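Local coordinates for protein putative short-chain dehydrogenase/reductase (Corynebacterium glutamicum, PDB 3E9N) that probably works as an NAD(P)-dependent oxidoreductase, perhaps reducing acetoacetyl-CoA, although its natural substrate remains unsettled, at residues I53-V58 with G65-L70; D74-L79 with R115-A120; A152-A157 with V171-P176. One frame throughout, in Å; residues are numbered along the deposited sequence.

Contact 1. Residues I53-V58 with G65-L70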
ATOM      1  N   ILE A  53      -3.153  17.461 -32.772  1.00 43.51           N
ATOM      2  CA  ILE A  53      -3.522  18.696 -32.161  1.00 43.44           C
ATOM      3  C   ILE A  53      -2.298  19.250 -31.455  1.00 44.33           C
ATOM      4  O   ILE A  53      -1.871  18.710 -30.436  1.00 44.29           O
ATOM      5  CB  ILE A  53      -4.643  18.505 -31.137  1.00 42.71           C
ATOM      6  CG1 ILE A  53      -5.845  17.859 -31.789  1.00 41.60           C
ATOM      7  CG2 ILE A  53      -5.029  19.816 -30.477  1.00 40.85           C
ATOM      8  CD1 ILE A  53      -6.709  17.191 -30.806  1.00 39.21           C
ATOM      9  N   GLU A  54      -1.742  20.330 -31.991  1.00 44.86           N
ATOM     10  CA  GLU A  54      -0.657  21.014 -31.320  1.00 46.23           C
ATOM     11  C   GLU A  54      -1.292  21.803 -30.196  1.00 47.09           C
ATOM     12  O   GLU A  54      -2.272  22.521 -30.398  1.00 47.32           O
ATOM     13  CB  GLU A  54       0.075  21.961 -32.255  1.00 46.07           C
ATOM     14  N   SER A  55      -0.719  21.677 -29.009  1.00 47.79           N
ATOM     15  CA  SER A  55      -1.404  22.113 -27.832  1.00 48.61           C
ATOM     16  C   SER A  55      -0.405  22.304 -26.734  1.00 48.34           C
ATOM     17  O   SER A  55       0.541  21.527 -26.596  1.00 48.44           O
ATOM     18  CB  SER A  55      -2.397  21.036 -27.398  1.00 48.86           C
ATOM     19  OG  SER A  55      -3.179  21.520 -26.329  1.00 51.34           O
ATOM     20  N   ASP A  56      -0.627  23.365 -25.978  1.00 48.40           N
ATOM     21  CA  ASP A  56       0.095  23.671 -24.750  1.00 47.95           C
ATOM     22  C   ASP A  56      -0.976  23.246 -23.750  1.00 46.17           C
ATOM     23  O   ASP A  56      -1.951  23.954 -23.543  1.00 45.22           O
ATOM     24  CB  ASP A  56       0.348  25.188 -24.713  1.00 48.91           C
ATOM     25  CG  ASP A  56       0.801  25.711 -23.338  1.00 52.64           C
ATOM     26  OD1 ASP A  56       0.649  25.009 -22.309  1.00 56.30           O
ATOM     27  OD2 ASP A  56       1.274  26.876 -23.289  1.00 55.64           O
ATOM     28  N   ILE A  57      -0.827  22.050 -23.198  1.00 44.60           N
ATOM     29  CA  ILE A  57      -1.957  21.380 -22.590  1.00 43.02           C
ATOM     30  C   ILE A  57      -2.381  21.998 -21.238  1.00 41.86           C
ATOM     31  O   ILE A  57      -3.578  22.203 -20.967  1.00 40.57           O
ATOM     32  CB  ILE A  57      -1.699  19.874 -22.491  1.00 43.11           C
ATOM     33  CG1 ILE A  57      -3.011  19.180 -22.149  1.00 45.88           C
ATOM     34  CG2 ILE A  57      -0.554  19.584 -21.500  1.00 40.78           C
ATOM     35  CD1 ILE A  57      -2.906  17.662 -22.129  1.00 49.76           C
ATOM     36  N   VAL A  58      -1.399  22.359 -20.422  1.00 40.75           N
ATOM     37  CA  VAL A  58      -1.721  22.957 -19.121  1.00 40.13           C
ATOM     38  C   VAL A  58      -2.516  24.244 -19.374  1.00 40.93           C
ATOM     39  O   VAL A  58      -3.597  24.453 -18.788  1.00 40.96           O
ATOM     40  CB  VAL A  58      -0.454  23.334 -18.316  1.00 39.80           C
ATOM     41  CG1 VAL A  58      -0.844  24.163 -17.143  1.00 38.93           C
ATOM     42  CG2 VAL A  58       0.367  22.103 -17.910  1.00 36.74           C
ATOM     43  N   GLY A  65     -10.227  26.485 -20.079  1.00 45.61           N
ATOM     44  CA  GLY A  65     -11.491  25.738 -20.016  1.00 43.90           C
ATOM     45  C   GLY A  65     -11.715  24.606 -21.035  1.00 42.26           C
ATOM     46  O   GLY A  65     -12.803  24.062 -21.087  1.00 42.45           O
ATOM     47  N   GLY A  66     -10.711  24.250 -21.837  1.00 40.87           N
ATOM     48  CA  GLY A  66     -10.781  23.015 -22.653  1.00 39.52           C
ATOM     49  C   GLY A  66     -10.046  23.126 -23.964  1.00 38.33           C
ATOM     50  O   GLY A  66      -9.783  24.217 -24.412  1.00 38.42           O
ATOM     51  N   VAL A  67      -9.722  22.004 -24.594  1.00 36.88           N
ATOM     52  CA  VAL A  67      -9.081  22.035 -25.896  1.00 36.10           C
ATOM     53  C   VAL A  67     -10.148  22.109 -27.019  1.00 37.11           C
ATOM     54  O   VAL A  67     -10.825  21.125 -27.274  1.00 37.44           O
ATOM     55  CB  VAL A  67      -8.270  20.779 -26.108  1.00 35.31           C
ATOM     56  CG1 VAL A  67      -7.595  20.842 -27.425  1.00 33.94           C
ATOM     57  CG2 VAL A  67      -7.274  20.586 -24.987  1.00 35.09           C
ATOM     58  N   ASP A  68     -10.316  23.273 -27.663  1.00 37.24           N
ATOM     59  CA  ASP A  68     -11.408  23.489 -28.650  1.00 36.76           C
ATOM     60  C   ASP A  68     -11.649  22.311 -29.594  1.00 35.83           C
ATOM     61  O   ASP A  68     -12.804  21.926 -29.810  1.00 35.79           O
ATOM     62  CB  ASP A  68     -11.166  24.755 -29.488  1.00 37.92           C
ATOM     63  CG  ASP A  68     -11.531  26.075 -28.738  1.00 41.28           C
ATOM     64  OD1 ASP A  68     -12.365  26.154 -27.758  1.00 42.27           O
ATOM     65  OD2 ASP A  68     -10.938  27.072 -29.167  1.00 46.78           O
ATOM     66  N   LYS A  69     -10.577  21.750 -30.152  1.00 33.22           N
ATOM     67  CA  LYS A  69     -10.703  20.647 -31.084  1.00 33.72           C
ATOM     68  C   LYS A  69     -11.203  19.319 -30.457  1.00 33.64           C
ATOM     69  O   LYS A  69     -11.465  18.362 -31.178  1.00 32.73           O
ATOM     70  CB  LYS A  69      -9.390  20.404 -31.808  1.00 34.56           C
ATOM     71  CG  LYS A  69      -9.130  21.349 -33.037  1.00 38.98           C
ATOM     72  CD  LYS A  69      -7.584  21.529 -33.276  1.00 46.06           C
ATOM     73  CE  LYS A  69      -7.228  22.037 -34.730  1.00 47.06           C
ATOM     74  NZ  LYS A  69      -6.557  20.899 -35.549  1.00 45.86           N
ATOM     75  N   LEU A  70     -11.390  19.293 -29.137  1.00 32.74           N
ATOM     76  CA  LEU A  70     -11.924  18.082 -28.500  1.00 34.04           C
ATOM     77  C   LEU A  70     -13.322  18.385 -28.076  1.00 34.33           C
ATOM     78  O   LEU A  70     -14.047  17.486 -27.608  1.00 34.91           O
ATOM     79  CB  LEU A  70     -11.117  17.624 -27.267  1.00 32.50           C
ATOM     80  CG  LEU A  70      -9.664  17.177 -27.486  1.00 33.59           C
ATOM     81  CD1 LEU A  70      -8.997  16.739 -26.115  1.00 30.90           C
ATOM     82  CD2 LEU A  70      -9.562  16.084 -28.528  1.00 27.06           C
TER

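Contact 2. Residues D74-L79 with R115-A120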
ATOM      1  N   ASP A  74     -18.656  13.740 -28.843  1.00 36.42           N
ATOM      2  CA  ASP A  74     -19.771  13.423 -27.946  1.00 36.73           C
ATOM      3  C   ASP A  74     -19.691  11.989 -27.422  1.00 35.35           C
ATOM      4  O   ASP A  74     -20.467  11.618 -26.554  1.00 35.83           O
ATOM      5  CB  ASP A  74     -21.133  13.643 -28.648  1.00 37.45           C
ATOM      6  CG  ASP A  74     -21.275  12.811 -29.937  1.00 38.97           C
ATOM      7  OD1 ASP A  74     -21.095  11.561 -29.922  1.00 43.94           O
ATOM      8  OD2 ASP A  74     -21.560  13.414 -30.978  1.00 40.75           O
ATOM      9  N   HIS A  75     -18.793  11.187 -27.983  1.00 33.19           N
ATOM     10  CA  HIS A  75     -18.432   9.876 -27.389  1.00 32.18           C
ATOM     11  C   HIS A  75     -16.894   9.763 -27.379  1.00 31.26           C
ATOM     12  O   HIS A  75     -16.263   9.931 -28.407  1.00 33.02           O
ATOM     13  CB  HIS A  75     -19.014   8.740 -28.214  1.00 31.03           C
ATOM     14  CG  HIS A  75     -20.490   8.546 -28.036  1.00 31.61           C
ATOM     15  ND1 HIS A  75     -21.425   9.467 -28.475  1.00 31.85           N
ATOM     16  CD2 HIS A  75     -21.198   7.525 -27.499  1.00 32.49           C
ATOM     17  CE1 HIS A  75     -22.643   9.027 -28.194  1.00 31.91           C
ATOM     18  NE2 HIS A  75     -22.536   7.852 -27.604  1.00 34.53           N
ATOM     19  N   VAL A  76     -16.273   9.549 -26.232  1.00 29.71           N
ATOM     20  CA  VAL A  76     -14.851   9.189 -26.238  1.00 28.34           C
ATOM     21  C   VAL A  76     -14.680   7.767 -25.668  1.00 28.53           C
ATOM     22  O   VAL A  76     -15.094   7.506 -24.527  1.00 26.51           O
ATOM     23  CB  VAL A  76     -13.995  10.125 -25.366  1.00 28.86           C
ATOM     24  CG1 VAL A  76     -12.471   9.651 -25.370  1.00 27.17           C
ATOM     25  CG2 VAL A  76     -14.115  11.594 -25.842  1.00 27.86           C
ATOM     26  N   ASP A  77     -14.062   6.881 -26.452  1.00 27.76           N
ATOM     27  CA  ASP A  77     -13.918   5.461 -26.051  1.00 29.41           C
ATOM     28  C   ASP A  77     -12.674   5.227 -25.183  1.00 29.94           C
ATOM     29  O   ASP A  77     -12.720   4.468 -24.240  1.00 30.13           O
ATOM     30  CB  ASP A  77     -13.881   4.560 -27.294  1.00 28.02           C
ATOM     31  CG  ASP A  77     -15.164   4.675 -28.107  1.00 28.94           C
ATOM     32  OD1 ASP A  77     -16.135   3.983 -27.763  1.00 27.93           O
ATOM     33  OD2 ASP A  77     -15.221   5.485 -29.070  1.00 29.97           O
ATOM     34  N   THR A  78     -11.580   5.919 -25.520  1.00 29.91           N
ATOM     35  CA  THR A  78     -10.308   5.739 -24.891  1.00 29.54           C
ATOM     36  C   THR A  78      -9.658   7.129 -24.704  1.00 29.21           C
ATOM     37  O   THR A  78      -9.472   7.905 -25.667  1.00 29.90           O
ATOM     38  CB  THR A  78      -9.382   4.839 -25.789  1.00 30.66           C
ATOM     39  OG1 THR A  78     -10.047   3.611 -26.083  1.00 33.72           O
ATOM     40  CG2 THR A  78      -8.061   4.530 -25.109  1.00 28.60           C
ATOM     41  N   LEU A  79      -9.295   7.421 -23.465  1.00 27.99           N
ATOM     42  CA  LEU A  79      -8.553   8.609 -23.105  1.00 28.15           C
ATOM     43  C   LEU A  79      -7.297   8.155 -22.340  1.00 28.17           C
ATOM     44  O   LEU A  79      -7.392   7.506 -21.272  1.00 27.99           O
ATOM     45  CB  LEU A  79      -9.428   9.472 -22.183  1.00 27.51           C
ATOM     46  CG  LEU A  79      -8.786  10.695 -21.502  1.00 30.29           C
ATOM     47  CD1 LEU A  79      -8.108  11.719 -22.527  1.00 22.16           C
ATOM     48  CD2 LEU A  79      -9.789  11.401 -20.493  1.00 27.34           C
ATOM     49  N   ARG A 115     -12.610  15.565 -16.555  1.00 29.13           N
ATOM     50  CA  ARG A 115     -13.884  16.123 -16.174  1.00 29.94           C
ATOM     51  C   ARG A 115     -14.550  16.761 -17.413  1.00 30.63           C
ATOM     52  O   ARG A 115     -15.765  16.638 -17.632  1.00 30.36           O
ATOM     53  CB  ARG A 115     -13.696  17.137 -15.022  1.00 29.79           C
ATOM     54  CG  ARG A 115     -15.029  17.659 -14.386  1.00 30.68           C
ATOM     55  CD  ARG A 115     -14.861  19.036 -13.624  1.00 33.92           C
ATOM     56  NE  ARG A 115     -14.298  20.109 -14.468  1.00 35.60           N
ATOM     57  CZ  ARG A 115     -15.025  20.862 -15.309  1.00 40.08           C
ATOM     58  NH1 ARG A 115     -14.446  21.801 -16.078  1.00 37.06           N
ATOM     59  NH2 ARG A 115     -16.336  20.642 -15.425  1.00 37.09           N
ATOM     60  N   GLN A 116     -13.748  17.441 -18.226  1.00 30.42           N
ATOM     61  CA  GLN A 116     -14.308  18.167 -19.364  1.00 30.98           C
ATOM     62  C   GLN A 116     -14.836  17.160 -20.368  1.00 31.44           C
ATOM     63  O   GLN A 116     -15.817  17.447 -21.050  1.00 32.10           O
ATOM     64  CB  GLN A 116     -13.270  19.125 -20.032  1.00 29.79           C
ATOM     65  CG  GLN A 116     -12.772  20.282 -19.123  1.00 29.81           C
ATOM     66  CD  GLN A 116     -11.454  20.866 -19.611  1.00 30.37           C
ATOM     67  OE1 GLN A 116     -10.938  20.434 -20.646  1.00 31.88           O
ATOM     68  NE2 GLN A 116     -10.894  21.838 -18.878  1.00 27.38           N
ATOM     69  N   LEU A 117     -14.201  15.980 -20.461  1.00 32.03           N
ATOM     70  CA  LEU A 117     -14.626  14.921 -21.421  1.00 31.12           C
ATOM     71  C   LEU A 117     -15.561  13.939 -20.767  1.00 30.96           C
ATOM     72  O   LEU A 117     -16.028  12.998 -21.410  1.00 31.22           O
ATOM     73  CB  LEU A 117     -13.446  14.134 -22.004  1.00 31.65           C
ATOM     74  CG  LEU A 117     -12.387  14.894 -22.794  1.00 31.78           C
ATOM     75  CD1 LEU A 117     -11.226  14.028 -23.220  1.00 28.05           C
ATOM     76  CD2 LEU A 117     -13.077  15.505 -24.009  1.00 34.55           C
ATOM     77  N   LEU A 118     -15.849  14.144 -19.494  1.00 30.82           N
ATOM     78  CA  LEU A 118     -16.766  13.249 -18.789  1.00 32.09           C
ATOM     79  C   LEU A 118     -18.067  12.849 -19.542  1.00 32.56           C
ATOM     80  O   LEU A 118     -18.456  11.670 -19.533  1.00 34.84           O
ATOM     81  CB  LEU A 118     -17.098  13.799 -17.385  1.00 31.58           C
ATOM     82  CG  LEU A 118     -17.514  12.768 -16.348  1.00 32.89           C
ATOM     83  CD1 LEU A 118     -16.537  11.571 -16.352  1.00 34.92           C
ATOM     84  CD2 LEU A 118     -17.533  13.374 -14.991  1.00 34.06           C
ATOM     85  N   PRO A 119     -18.788  13.820 -20.128  1.00 32.55           N
ATOM     86  CA  PRO A 119     -20.090  13.449 -20.733  1.00 31.32           C
ATOM     87  C   PRO A 119     -19.923  12.484 -21.872  1.00 30.26           C
ATOM     88  O   PRO A 119     -20.724  11.566 -22.032  1.00 28.69           O
ATOM     89  CB  PRO A 119     -20.624  14.796 -21.272  1.00 30.98           C
ATOM     90  CG  PRO A 119     -20.095  15.819 -20.264  1.00 31.92           C
ATOM     91  CD  PRO A 119     -18.689  15.287 -19.875  1.00 32.75           C
ATOM     92  N   ALA A 120     -18.891  12.731 -22.669  1.00 29.40           N
ATOM     93  CA  ALA A 120     -18.558  11.870 -23.773  1.00 28.47           C
ATOM     94  C   ALA A 120     -18.012  10.499 -23.305  1.00 28.17           C
ATOM     95  O   ALA A 120     -18.122   9.507 -24.034  1.00 27.92           O
ATOM     96  CB  ALA A 120     -17.536  12.566 -24.672  1.00 28.91           C
TER

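Contact 3. Residues A152-A157 with V171-P176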
ATOM      1  N   ALA A 152      -0.068  11.340  -5.692  1.00 31.16           N
ATOM      2  CA  ALA A 152      -1.275  12.100  -5.987  1.00 29.83           C
ATOM      3  C   ALA A 152      -2.130  11.517  -7.148  1.00 29.46           C
ATOM      4  O   ALA A 152      -3.367  11.337  -7.036  1.00 28.77           O
ATOM      5  CB  ALA A 152      -0.908  13.529  -6.256  1.00 28.83           C
ATOM      6  N   LEU A 153      -1.456  11.200  -8.251  1.00 28.55           N
ATOM      7  CA  LEU A 153      -2.103  10.776  -9.466  1.00 28.30           C
ATOM      8  C   LEU A 153      -2.815   9.468  -9.154  1.00 28.60           C
ATOM      9  O   LEU A 153      -3.930   9.212  -9.580  1.00 29.34           O
ATOM     10  CB  LEU A 153      -1.045  10.595 -10.537  1.00 26.90           C
ATOM     11  CG  LEU A 153      -1.510   9.938 -11.823  1.00 30.90           C
ATOM     12  CD1 LEU A 153      -2.615  10.808 -12.589  1.00 28.39           C
ATOM     13  CD2 LEU A 153      -0.294   9.760 -12.669  1.00 33.39           C
ATOM     14  N   ARG A 154      -2.185   8.671  -8.320  1.00 29.36           N
ATOM     15  CA  ARG A 154      -2.729   7.388  -7.953  1.00 30.53           C
ATOM     16  C   ARG A 154      -3.992   7.486  -7.112  1.00 30.51           C
ATOM     17  O   ARG A 154      -4.933   6.727  -7.359  1.00 31.35           O
ATOM     18  CB  ARG A 154      -1.667   6.526  -7.254  1.00 30.22           C
ATOM     19  CG  ARG A 154      -2.249   5.175  -6.777  1.00 32.42           C
ATOM     20  CD  ARG A 154      -2.726   4.300  -7.968  1.00 36.24           C
ATOM     21  NE  ARG A 154      -3.221   3.009  -7.487  1.00 40.15           N
ATOM     22  CZ  ARG A 154      -2.537   1.869  -7.604  1.00 37.17           C
ATOM     23  NH1 ARG A 154      -3.029   0.750  -7.122  1.00 35.33           N
ATOM     24  NH2 ARG A 154      -1.376   1.853  -8.234  1.00 36.51           N
ATOM     25  N   GLY A 155      -4.040   8.401  -6.132  1.00 30.10           N
ATOM     26  CA  GLY A 155      -5.302   8.631  -5.379  1.00 30.16           C
ATOM     27  C   GLY A 155      -6.443   9.218  -6.225  1.00 30.85           C
ATOM     28  O   GLY A 155      -7.636   8.943  -6.005  1.00 31.86           O
ATOM     29  N   LEU A 156      -6.079  10.072  -7.165  1.00 30.82           N
ATOM     30  CA  LEU A 156      -7.007  10.602  -8.162  1.00 30.82           C
ATOM     31  C   LEU A 156      -7.624   9.433  -8.942  1.00 31.09           C
ATOM     32  O   LEU A 156      -8.838   9.316  -9.003  1.00 31.07           O
ATOM     33  CB  LEU A 156      -6.260  11.544  -9.161  1.00 30.06           C
ATOM     34  CG  LEU A 156      -7.025  12.019 -10.426  1.00 29.21           C
ATOM     35  CD1 LEU A 156      -8.355  12.668 -10.105  1.00 25.94           C
ATOM     36  CD2 LEU A 156      -6.190  12.972 -11.229  1.00 29.15           C
ATOM     37  N   ALA A 157      -6.786   8.578  -9.531  1.00 30.85           N
ATOM     38  CA  ALA A 157      -7.278   7.486 -10.348  1.00 31.94           C
ATOM     39  C   ALA A 157      -8.295   6.604  -9.622  1.00 33.02           C
ATOM     40  O   ALA A 157      -9.370   6.324 -10.166  1.00 34.12           O
ATOM     41  CB  ALA A 157      -6.142   6.654 -10.826  1.00 31.68           C
ATOM     42  N   VAL A 171     -11.414   2.735 -15.418  1.00 32.95           N
ATOM     43  CA  VAL A 171     -10.310   3.570 -15.059  1.00 31.75           C
ATOM     44  C   VAL A 171      -9.125   2.669 -14.759  1.00 31.86           C
ATOM     45  O   VAL A 171      -9.254   1.684 -14.047  1.00 31.42           O
ATOM     46  CB  VAL A 171     -10.638   4.444 -13.876  1.00 31.44           C
ATOM     47  CG1 VAL A 171      -9.452   5.379 -13.597  1.00 31.96           C
ATOM     48  CG2 VAL A 171     -11.870   5.297 -14.171  1.00 32.28           C
ATOM     49  N   SER A 172      -7.972   3.012 -15.328  1.00 31.76           N
ATOM     50  CA  SER A 172      -6.820   2.189 -15.200  1.00 31.58           C
ATOM     51  C   SER A 172      -5.521   2.985 -15.075  1.00 31.34           C
ATOM     52  O   SER A 172      -5.379   4.078 -15.633  1.00 30.43           O
ATOM     53  CB  SER A 172      -6.768   1.223 -16.371  1.00 31.93           C
ATOM     54  OG  SER A 172      -5.661   0.359 -16.207  1.00 36.13           O
ATOM     55  N   THR A 173      -4.576   2.423 -14.321  1.00 31.01           N
ATOM     56  CA  THR A 173      -3.285   3.028 -14.168  1.00 31.18           C
ATOM     57  C   THR A 173      -2.223   2.094 -14.639  1.00 30.52           C
ATOM     58  O   THR A 173      -2.119   0.970 -14.205  1.00 32.39           O
ATOM     59  CB  THR A 173      -2.968   3.340 -12.704  1.00 31.59           C
ATOM     60  OG1 THR A 173      -3.114   2.124 -11.958  1.00 37.52           O
ATOM     61  CG2 THR A 173      -3.935   4.362 -12.167  1.00 28.90           C
ATOM     62  N   VAL A 174      -1.399   2.563 -15.532  1.00 29.61           N
ATOM     63  CA  VAL A 174      -0.301   1.791 -15.946  1.00 29.00           C
ATOM     64  C   VAL A 174       0.864   2.435 -15.234  1.00 29.70           C
ATOM     65  O   VAL A 174       1.085   3.627 -15.413  1.00 29.61           O
ATOM     66  CB  VAL A 174      -0.167   1.849 -17.490  1.00 28.79           C
ATOM     67  CG1 VAL A 174       1.181   1.258 -17.946  1.00 27.19           C
ATOM     68  CG2 VAL A 174      -1.385   1.136 -18.131  1.00 28.40           C
ATOM     69  N   SER A 175       1.601   1.674 -14.414  1.00 30.32           N
ATOM     70  CA  SER A 175       2.653   2.302 -13.576  1.00 32.56           C
ATOM     71  C   SER A 175       4.057   1.830 -13.901  1.00 34.08           C
ATOM     72  O   SER A 175       4.504   0.772 -13.434  1.00 34.74           O
ATOM     73  CB  SER A 175       2.399   2.093 -12.090  1.00 31.58           C
ATOM     74  OG  SER A 175       1.012   2.026 -11.801  1.00 35.35           O
ATOM     75  N   PRO A 176       4.761   2.587 -14.726  1.00 35.46           N
ATOM     76  CA  PRO A 176       6.192   2.288 -14.930  1.00 37.07           C
ATOM     77  C   PRO A 176       7.067   2.665 -13.720  1.00 38.30           C
ATOM     78  O   PRO A 176       6.702   3.517 -12.909  1.00 37.81           O
ATOM     79  CB  PRO A 176       6.580   3.161 -16.125  1.00 36.73           C
ATOM     80  CG  PRO A 176       5.350   4.023 -16.423  1.00 36.73           C
ATOM     81  CD  PRO A 176       4.343   3.853 -15.326  1.00 35.69           C
TER

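Contact 1. Residues I53-V58 with G65-L70
Ile53 meets Val67, Lys69 and Leu70 at once, and its branched side chain shows how a single residue at the end of a strand can engage a returning loop. From CB, which points at 65-70, two arms diverge. The short arm is the methyl CG2, placed anti to the backbone N, and it serves two partners: the CG1 methyl of Val67 at 4.1 Å and the CD methylene of Lys69 at 4.2 Å. Lys69 runs past it in the opposite direction, lending the aliphatic part of its chain while its CE and NZ carry on beyond. The longer arm leaves through CG1, beside the backbone N, and stays extended (chi2 158°), which carries CD1 inward to Leu70, where Ile53 CD1 lies 3.8 Å from Leu70 CD2.

The setting is one edge of the parallel Rossmann sheet of the short-chain dehydrogenases. Strand 50-54 is the outermost strand on this side within the chain, helix 57-63 follows it, and 65-70 leads back along the strand's flank. Leu34 and Tyr32 of the neighbouring strand 30-35 extend the same apolar cluster, Leu34 touching both Ile53 and Val67.

No hydrogen bond joins the two segments. The loop shapes itself instead: Leu70 N donates to Val67 O at 2.7 Å, a tight turn that brings Leu70 back to the same side chain that Val67 meets. At the other end Val67 CG2 stands 4.4 Å from Ser55 OG, a loose approach; the hydroxyl's own hydrogen bond goes to Glu60. Asp56, in the N-cap position, makes a weak hydrogen bond from OD1 to Lys59 N as helix 57-63 begins.

Contact 2. Residues D74-L79 with R115-A120
The carbonyl oxygen of Ala120 is approached by two successive residues of the facing loop. Val76 N donates to Ala120 O over 2.9 Å, nearly straight at the hydrogen (162°), yet the nitrogen sits well above the carbonyl plane, 63° out of it. The CA of His75 adds a CH...O contact to the same oxygen at 3.4 Å. A second contact of this kind runs the other way, from Ala120 CA to Asp74 O, also 3.4 Å, so the helix backbone and the loop backbone touch almost without side chains between them. The small alanine is consistent with this closeness: Ala120 CB rests against the peptide carbonyl of Asp74 and also lies 3.7 Å from Val76 CG2.

Deeper in, packing passes to leucines. Leu79 extends toward the helix with CG anti to its backbone N (chi1 171°), and its forked end straddles one methyl of Leu117: CD1 of Leu79 comes within 3.9 Å of Leu117 CD1, and CD2 is only slightly farther. Val9 of strand 7-11 touches both Val76 and Leu79 and continues this buried layer. The outer end is polar. His75 ND1 donates to Asp74 OD1 at 2.6 Å, close to the ring plane and on the anti side of the carboxylate, which probably restrains the rotation of the imidazole.

Pro119 helps explain the helix's course, since the nitrogens of Pro119 and Ala120 make no bond to the preceding turn and the helix kinks there. Helix 95-124 packing on the lead-in to strand 78-81, the strand it follows in the chain, is the helix-on-sheet layering of the Rossmann fold.

Contact 3. Residues A152-A157 with V171-P176
Ala157 sits against Thr173 and Val171 where a helix returns to its sheet, in the second half of a beta-alpha-beta crossover of the Rossmann fold: strand 127-131, helix 144-164, then strand 170-176. The segments run nearly antiparallel (157°), their axes 9.2 Å apart. In classical short-chain dehydrogenases the equivalent helix carries the catalytic Tyr-Lys pair.

The tight part lies at the C-terminal end of 152-157. Ala157 CB points at the strand and meets Thr173 CG2 at 3.5 Å, methyl to methyl. Beside it, Val171 CG1 touches the carbonyl oxygen of Ala157 at 3.6 Å, an apolar methyl against a helix backbone. Tyr130 of the adjacent strand touches both Ala157 and Val171 and covers this corner.

Toward the partly exposed side, contact thins out. Arg154 leaves the helix with CG anti to its backbone N and bends at chi2, and the side chain crosses that of Thr173 at about a right angle. Thr173 OG1 lies over one face of the guanidinium, 4.1 Å from Arg154 NH2, and Ser175 OG is 4.3 Å from the same nitrogen, so neither hydroxyl is bonded to it. Their polar ties lead elsewhere: Arg154 NE forms a salt bridge with Asp158, Ser175 OG reaches Asp226 weakly, and the Thr173 hydroxyl, turned between the backbone N and the carbonyl carbon (chi1 55°), bonds to Asn224 OD1 and Thr223 O.

How the contacts relate
Read from the N terminus, the three contacts close one after another, and none nests inside or crosses another. Contact 1 closes the short loop made by helix 57-63, bringing the chain back to one edge of the parallel sheet. Contact 2 opens a few residues later and spans a longer excursion, from the approach to central strand 78-81 to the latter half of helix 95-124. Contact 3 closes the turn from helix 144-164 into strand 170-176. Contacts 1 and 2 touch, chiefly where Gln116 lies against Gly65 and Gly66. Contact 3 stands apart, its centre about 22 Å from that of contact 1, on the opposite side of the chain's centre.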